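Local coordinates for protein paenibacillus xanthan lyase (Paenibacillus, PDB 6F2P) that cleaves the polysaccharide xanthan as a lyase, probably by the beta-elimination chemistry of polysaccharide lyase family 8, at residues Val724-Phe733 and Phe749-Pro759; Lys948-Val956 and Gly1013-Thr1022. One frame throughout, in Å; residues are numbered along the deposited sequence.

Interaction 1 (Val724-Phe733 and Phe749-Pro759); sequences VIQYYPTMKF and FSLTGTPGSNP
The side-chain amide of N758 makes three hydrogen bonds with the backbone of Y727 and Y728. N758 OD1 takes two of them: Y728 N, 3.1 Å from it, lies in the carbonyl plane on a lone pair, whereas Y727 N, at 2.9 Å, comes in from above that plane. N758 ND2 donates to Y728 O at 2.8 Å, satisfying the carbonyl of the cis peptide between Y728 and P729. The amide lies over one face of the Y728 ring, planes tilted 35° apart, and Y728 OH donates to G756 O at 2.7 Å. Q726, its CG anti to the backbone N (chi1 -173°), reaches across the turn of its hairpin, and NE2 donates to T730 O at 2.7 Å. I725 and Q726 both face K732 in a classic beta bulge, their N atoms sharing K732 O. The apolar half centres on F749: M731 CG sits over its ring face, 3.8 Å from the centroid, with SD oblique in a Met-aromatic contact; V724 CG1 reaches the edge, and the Y727 ring meets it rim to rim, planes 75° apart. Strand 731-736 pairs with strand 703-708 in one sheet; F749, in another, packs on I691 of strand 688-694.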
# COMPACT_ATOMS: atom_id res chain seq x y z
N VAL A 724 0.44 -18.61 14.99
CA VAL A 724 -0.82 -19.28 15.30
C VAL A 724 -1.01 -19.38 16.81
O VAL A 724 -0.09 -19.75 17.54
CB VAL A 724 -0.87 -20.68 14.68
CG1 VAL A 724 -2.17 -21.36 15.05
CG2 VAL A 724 -0.74 -20.58 13.19
N ILE A 725 -2.20 -19.03 17.28
CA ILE A 725 -2.47 -19.02 18.72
C ILE A 725 -3.39 -20.16 19.13
O ILE A 725 -3.24 -20.73 20.21
CB ILE A 725 -3.05 -17.67 19.16
CG1 ILE A 725 -2.04 -16.56 18.87
CG2 ILE A 725 -3.42 -17.68 20.64
CD1 ILE A 725 -2.46 -15.22 19.39
N GLN A 726 -4.32 -20.52 18.25
CA GLN A 726 -5.24 -21.61 18.53
C GLN A 726 -5.88 -22.18 17.27
O GLN A 726 -6.09 -21.45 16.31
CB GLN A 726 -6.33 -21.12 19.48
CG GLN A 726 -7.24 -22.22 19.98
CD GLN A 726 -8.31 -21.67 20.87
OE1 GLN A 726 -8.17 -21.65 22.09
NE2 GLN A 726 -9.40 -21.22 20.26
N TYR A 727 -6.19 -23.47 17.29
CA TYR A 727 -6.91 -24.12 16.20
C TYR A 727 -8.38 -24.35 16.54
O TYR A 727 -9.26 -24.07 15.73
CB TYR A 727 -6.27 -25.47 15.88
CG TYR A 727 -4.84 -25.36 15.44
CD1 TYR A 727 -4.50 -24.62 14.31
CD2 TYR A 727 -3.83 -26.00 16.13
CE1 TYR A 727 -3.19 -24.52 13.89
CE2 TYR A 727 -2.51 -25.91 15.73
CZ TYR A 727 -2.20 -25.16 14.61
OH TYR A 727 -0.89 -25.06 14.20
N TYR A 728 -8.64 -24.87 17.73
CA TYR A 728 -10.00 -25.18 18.15
C TYR A 728 -10.23 -24.75 19.60
O TYR A 728 -9.29 -24.70 20.38
CB TYR A 728 -10.28 -26.68 17.95
CG TYR A 728 -9.22 -27.61 18.50
CD1 TYR A 728 -9.15 -27.90 19.86
CD2 TYR A 728 -8.29 -28.22 17.65
CE1 TYR A 728 -8.18 -28.75 20.36
CE2 TYR A 728 -7.32 -29.08 18.15
CZ TYR A 728 -7.27 -29.34 19.50
OH TYR A 728 -6.30 -30.19 20.00
N PRO A 729 -11.48 -24.42 19.96
CA PRO A 729 -12.70 -24.45 19.16
C PRO A 729 -12.79 -23.33 18.12
O PRO A 729 -13.65 -23.38 17.23
CB PRO A 729 -13.80 -24.28 20.21
CG PRO A 729 -13.16 -23.41 21.23
CD PRO A 729 -11.71 -23.85 21.30
N THR A 730 -11.93 -22.32 18.22
CA THR A 730 -11.88 -21.26 17.20
C THR A 730 -10.45 -20.93 16.77
O THR A 730 -9.51 -21.04 17.56
CB THR A 730 -12.57 -19.97 17.68
OG1 THR A 730 -11.99 -19.53 18.91
CG2 THR A 730 -14.05 -20.20 17.90
N MET A 731 -10.30 -20.54 15.50
CA MET A 731 -9.00 -20.13 14.98
C MET A 731 -8.53 -18.82 15.61
O MET A 731 -9.29 -17.86 15.69
CB MET A 731 -9.04 -19.99 13.46
CG MET A 731 -8.93 -21.31 12.73
SD MET A 731 -9.45 -21.21 11.01
CE MET A 731 -11.22 -21.45 11.12
N LYS A 732 -7.29 -18.80 16.09
CA LYS A 732 -6.72 -17.59 16.66
C LYS A 732 -5.29 -17.42 16.18
O LYS A 732 -4.51 -18.37 16.22
CB LYS A 732 -6.74 -17.64 18.19
CG LYS A 732 -8.13 -17.51 18.80
CD LYS A 732 -8.08 -17.35 20.32
CE LYS A 732 -9.46 -17.00 20.87
NZ LYS A 732 -9.51 -16.91 22.36
N PHE A 733 -4.94 -16.23 15.72
CA PHE A 733 -3.56 -15.93 15.39
C PHE A 733 -3.24 -14.45 15.53
O PHE A 733 -4.13 -13.66 15.80
CB PHE A 733 -3.20 -16.43 13.99
CG PHE A 733 -3.94 -15.74 12.87
CD1 PHE A 733 -5.22 -16.14 12.52
CD2 PHE A 733 -3.33 -14.73 12.14
CE1 PHE A 733 -5.90 -15.51 11.47
CE2 PHE A 733 -4.00 -14.10 11.09
CZ PHE A 733 -5.29 -14.49 10.76
N PHE A 749 -5.59 -22.62 7.28
CA PHE A 749 -5.86 -23.63 8.27
C PHE A 749 -6.52 -24.86 7.65
O PHE A 749 -7.23 -24.75 6.65
CB PHE A 749 -6.78 -23.05 9.34
CG PHE A 749 -6.10 -22.08 10.26
CD1 PHE A 749 -5.39 -22.54 11.37
CD2 PHE A 749 -6.17 -20.72 10.03
CE1 PHE A 749 -4.77 -21.65 12.23
CE2 PHE A 749 -5.55 -19.82 10.89
CZ PHE A 749 -4.85 -20.28 12.00
N SER A 750 -6.30 -26.02 8.26
CA SER A 750 -7.01 -27.23 7.83
C SER A 750 -8.32 -27.35 8.60
O SER A 750 -8.40 -26.99 9.77
CB SER A 750 -6.14 -28.46 8.06
OG SER A 750 -5.80 -28.61 9.43
N LEU A 751 -9.36 -27.86 7.94
CA LEU A 751 -10.66 -28.01 8.60
C LEU A 751 -11.04 -29.47 8.80
O LEU A 751 -12.00 -29.78 9.50
CB LEU A 751 -11.75 -27.31 7.79
CG LEU A 751 -11.67 -25.78 7.70
CD1 LEU A 751 -12.89 -25.24 6.96
CD2 LEU A 751 -11.55 -25.16 9.08
N THR A 752 -10.29 -30.37 8.16
CA THR A 752 -10.56 -31.80 8.26
C THR A 752 -9.34 -32.59 8.73
O THR A 752 -8.26 -32.03 8.96
CB THR A 752 -11.02 -32.39 6.91
OG1 THR A 752 -9.99 -32.19 5.93
CG2 THR A 752 -12.32 -31.74 6.45
N GLY A 753 -9.53 -33.90 8.87
CA GLY A 753 -8.50 -34.77 9.41
C GLY A 753 -8.67 -34.92 10.91
O GLY A 753 -9.67 -34.46 11.49
N THR A 754 -7.70 -35.56 11.54
CA THR A 754 -7.70 -35.68 12.98
C THR A 754 -7.10 -34.40 13.56
O THR A 754 -6.04 -33.96 13.10
CB THR A 754 -6.91 -36.93 13.45
OG1 THR A 754 -7.81 -38.05 13.51
CG2 THR A 754 -6.28 -36.72 14.83
N PRO A 755 -7.78 -33.79 14.53
CA PRO A 755 -7.27 -32.58 15.18
C PRO A 755 -5.86 -32.80 15.71
O PRO A 755 -5.60 -33.81 16.37
CB PRO A 755 -8.23 -32.37 16.35
CG PRO A 755 -9.51 -32.96 15.88
CD PRO A 755 -9.14 -34.14 15.01
N GLY A 756 -4.96 -31.87 15.40
CA GLY A 756 -3.63 -31.86 15.98
C GLY A 756 -3.71 -31.13 17.31
O GLY A 756 -4.80 -30.83 17.79
N SER A 757 -2.56 -30.84 17.90
CA SER A 757 -2.55 -30.17 19.19
C SER A 757 -2.63 -28.65 19.04
O SER A 757 -1.98 -28.07 18.17
CB SER A 757 -1.30 -30.55 19.98
OG SER A 757 -1.34 -31.91 20.38
N ASN A 758 -3.44 -28.02 19.89
CA ASN A 758 -3.44 -26.57 19.99
C ASN A 758 -2.08 -26.10 20.44
O ASN A 758 -1.46 -26.74 21.28
CB ASN A 758 -4.48 -26.09 20.99
CG ASN A 758 -5.84 -25.87 20.37
OD1 ASN A 758 -5.95 -25.61 19.17
ND2 ASN A 758 -6.89 -25.97 21.19
N PRO A 759 -1.61 -24.97 19.89
CA PRO A 759 -0.36 -24.35 20.35
C PRO A 759 -0.38 -24.12 21.85
O PRO A 759 -1.44 -23.88 22.44
CB PRO A 759 -0.34 -23.01 19.60
CG PRO A 759 -1.10 -23.28 18.36
CD PRO A 759 -2.21 -24.21 18.78

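Interaction 2 (Lys948-Val956 and Gly1013-Thr1022); sequences KSVTFTPNV and GSTGAIKIRT
V950 and I1020 exchange backbone hydrogen bonds, as do F952 and I1018, and these two antiparallel hydrogen-bonded pairs form the regular part of the ladder. Between them T951 faces K1019 in a non-hydrogen-bonded pair with CA atoms 4.1 Å apart. The buried face carries V950, F952, I1018 and I1020; with CG anti to its carbonyl carbon (chi1 -59°), F952 turns its ring edge to I1020, CE1 lying 3.9 Å from CD1. The reverse face is more polar and partly exposed. There the aliphatic chain of K1019 lies against T951, CG 3.4 Å from OG1, and its CD reaches S949 CB at 4.0 Å. An alanine in place of K1019 would probably strip T951 and S949 of this aliphatic cover and open a gap beside them. Beyond F952 the ladder breaks: a water bridges P954 O and G1016 N, accepting from the latter at 2.8 Å, and pairing resumes, shifted by one residue, where V956 and G1013 exchange two bonds. In the Golvesin C-terminal family region, these are inner strands of a five-stranded antiparallel sheet, flanked by strands 917-920 and 978-984, whose apolar face packs on a second sheet through strands 960-967 and 1030-1039, with I1018 touching V964, M966 and L1036.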
# COMPACT_ATOMS: atom_id res chain seq x y z
N LYS A 948 -18.47 -35.76 59.23
CA LYS A 948 -18.67 -34.54 58.45
C LYS A 948 -17.37 -34.01 57.85
O LYS A 948 -16.28 -34.30 58.35
CB LYS A 948 -19.31 -33.46 59.33
CG LYS A 948 -20.42 -33.95 60.25
CD LYS A 948 -21.80 -33.64 59.67
CE LYS A 948 -22.86 -33.68 60.76
NZ LYS A 948 -22.68 -32.60 61.78
N SER A 949 -17.50 -33.23 56.78
CA SER A 949 -16.36 -32.56 56.15
C SER A 949 -16.80 -31.45 55.17
O SER A 949 -17.84 -31.54 54.53
CB SER A 949 -15.44 -33.56 55.44
OG SER A 949 -16.05 -34.09 54.27
N VAL A 950 -15.99 -30.40 55.10
CA VAL A 950 -16.17 -29.33 54.13
C VAL A 950 -14.88 -29.15 53.33
O VAL A 950 -13.84 -28.83 53.91
CB VAL A 950 -16.55 -27.99 54.82
CG1 VAL A 950 -16.61 -26.86 53.80
CG2 VAL A 950 -17.87 -28.11 55.56
N THR A 951 -14.94 -29.35 52.02
CA THR A 951 -13.73 -29.31 51.18
C THR A 951 -13.68 -28.11 50.22
O THR A 951 -14.39 -28.07 49.22
CB THR A 951 -13.57 -30.61 50.36
OG1 THR A 951 -13.46 -31.73 51.24
CG2 THR A 951 -12.33 -30.55 49.48
N PHE A 952 -12.81 -27.15 50.52
CA PHE A 952 -12.58 -25.99 49.65
C PHE A 952 -11.59 -26.33 48.54
O PHE A 952 -10.40 -26.48 48.79
CB PHE A 952 -12.02 -24.81 50.45
CG PHE A 952 -12.90 -24.35 51.58
CD1 PHE A 952 -12.78 -24.90 52.85
CD2 PHE A 952 -13.82 -23.33 51.39
CE1 PHE A 952 -13.58 -24.46 53.90
CE2 PHE A 952 -14.62 -22.89 52.44
CZ PHE A 952 -14.50 -23.46 53.70
N THR A 953 -12.08 -26.44 47.30
CA THR A 953 -11.19 -26.66 46.16
C THR A 953 -11.04 -25.40 45.32
O THR A 953 -11.92 -25.07 44.52
CB THR A 953 -11.70 -27.82 45.27
OG1 THR A 953 -11.93 -28.99 46.07
CG2 THR A 953 -10.68 -28.15 44.18
N PRO A 954 -9.92 -24.67 45.50
CA PRO A 954 -9.66 -23.45 44.73
C PRO A 954 -9.21 -23.74 43.31
O PRO A 954 -8.69 -24.82 43.03
CB PRO A 954 -8.51 -22.80 45.50
CG PRO A 954 -7.78 -23.95 46.07
CD PRO A 954 -8.84 -24.96 46.45
N ASN A 955 -9.41 -22.77 42.42
CA ASN A 955 -8.90 -22.85 41.06
C ASN A 955 -7.60 -22.05 40.98
O ASN A 955 -7.61 -20.82 40.90
CB ASN A 955 -9.92 -22.30 40.07
CG ASN A 955 -9.61 -22.68 38.64
OD1 ASN A 955 -8.48 -23.05 38.31
ND2 ASN A 955 -10.61 -22.58 37.78
N VAL A 956 -6.48 -22.77 41.01
CA VAL A 956 -5.17 -22.12 41.04
C VAL A 956 -4.81 -21.65 39.63
O VAL A 956 -4.73 -22.45 38.70
CB VAL A 956 -4.09 -23.06 41.64
CG1 VAL A 956 -2.73 -22.41 41.62
CG2 VAL A 956 -4.46 -23.42 43.06
N GLY A 1013 -4.86 -25.44 38.38
CA GLY A 1013 -5.98 -26.35 38.24
C GLY A 1013 -6.72 -26.57 39.54
O GLY A 1013 -6.71 -25.70 40.42
N SER A 1014 -7.36 -27.73 39.67
CA SER A 1014 -8.15 -28.04 40.86
C SER A 1014 -7.76 -29.37 41.52
O SER A 1014 -8.62 -30.08 42.06
CB SER A 1014 -9.65 -28.05 40.52
OG SER A 1014 -10.10 -26.75 40.19
N THR A 1015 -6.47 -29.70 41.47
CA THR A 1015 -5.95 -30.92 42.08
C THR A 1015 -5.54 -30.69 43.53
O THR A 1015 -4.98 -31.58 44.18
CB THR A 1015 -4.74 -31.44 41.31
OG1 THR A 1015 -4.06 -30.33 40.70
CG2 THR A 1015 -5.17 -32.43 40.24
N GLY A 1016 -5.81 -29.50 44.03
CA GLY A 1016 -5.50 -29.17 45.40
C GLY A 1016 -6.77 -28.92 46.18
O GLY A 1016 -7.75 -28.42 45.62
N ALA A 1017 -6.77 -29.27 47.46
CA ALA A 1017 -7.95 -29.09 48.29
C ALA A 1017 -7.58 -28.71 49.72
O ALA A 1017 -6.48 -28.98 50.19
CB ALA A 1017 -8.80 -30.34 48.27
N ILE A 1018 -8.53 -28.07 50.39
CA ILE A 1018 -8.36 -27.71 51.78
C ILE A 1018 -9.61 -28.17 52.52
O ILE A 1018 -10.65 -27.52 52.45
CB ILE A 1018 -8.19 -26.20 51.94
CG1 ILE A 1018 -6.98 -25.73 51.12
CG2 ILE A 1018 -8.01 -25.83 53.40
CD1 ILE A 1018 -6.91 -24.24 50.96
N LYS A 1019 -9.50 -29.31 53.21
CA LYS A 1019 -10.64 -29.95 53.86
C LYS A 1019 -10.66 -29.70 55.36
O LYS A 1019 -9.62 -29.69 56.03
CB LYS A 1019 -10.65 -31.45 53.57
CG LYS A 1019 -11.85 -32.19 54.17
CD LYS A 1019 -11.69 -33.70 54.16
CE LYS A 1019 -11.78 -34.29 52.75
NZ LYS A 1019 -11.79 -35.78 52.79
N ILE A 1020 -11.86 -29.49 55.90
CA ILE A 1020 -12.07 -29.39 57.33
C ILE A 1020 -12.81 -30.64 57.80
O ILE A 1020 -13.92 -30.91 57.35
CB ILE A 1020 -12.89 -28.15 57.69
CG1 ILE A 1020 -12.09 -26.88 57.39
CG2 ILE A 1020 -13.29 -28.18 59.15
CD1 ILE A 1020 -12.88 -25.61 57.55
N ARG A 1021 -12.17 -31.42 58.67
CA ARG A 1021 -12.76 -32.65 59.21
C ARG A 1021 -13.26 -32.40 60.63
O ARG A 1021 -12.96 -31.36 61.22
CB ARG A 1021 -11.73 -33.79 59.20
CG ARG A 1021 -11.53 -34.48 57.84
CD ARG A 1021 -10.09 -34.99 57.69
NE ARG A 1021 -9.55 -35.49 58.95
CZ ARG A 1021 -8.30 -35.29 59.38
NH1 ARG A 1021 -7.45 -34.60 58.64
NH2 ARG A 1021 -7.90 -35.79 60.54
N THR A 1022 -14.03 -33.34 61.16
CA THR A 1022 -14.63 -33.15 62.49
C THR A 1022 -14.23 -34.24 63.49
O THR A 1022 -14.73 -34.26 64.62
CB THR A 1022 -16.16 -33.06 62.41
OG1 THR A 1022 -16.68 -34.26 61.81
CG2 THR A 1022 -16.58 -31.85 61.57
O HOH W 1 -6.38 -26.75 43.59

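In the fold
Interactions 1 and 2 hold different elements, with centres about 35 Å apart and nearest atoms about 16 Å apart. Interaction 1 joins strands of two sheets and a following loop; its polar bonds run mainly from side chain to backbone, on the partly exposed side of a buried aromatic and methionine cluster. Interaction 2 pairs neighbouring strands inside one sheet of the Golvesin C-terminal family region, so backbone-to-backbone bonds dominate and its side chains divide between a buried apolar face and a more polar one. Both are partly buried. The second lies farther out, its centre about 58 Å from the chain centre against about 30 Å for the first.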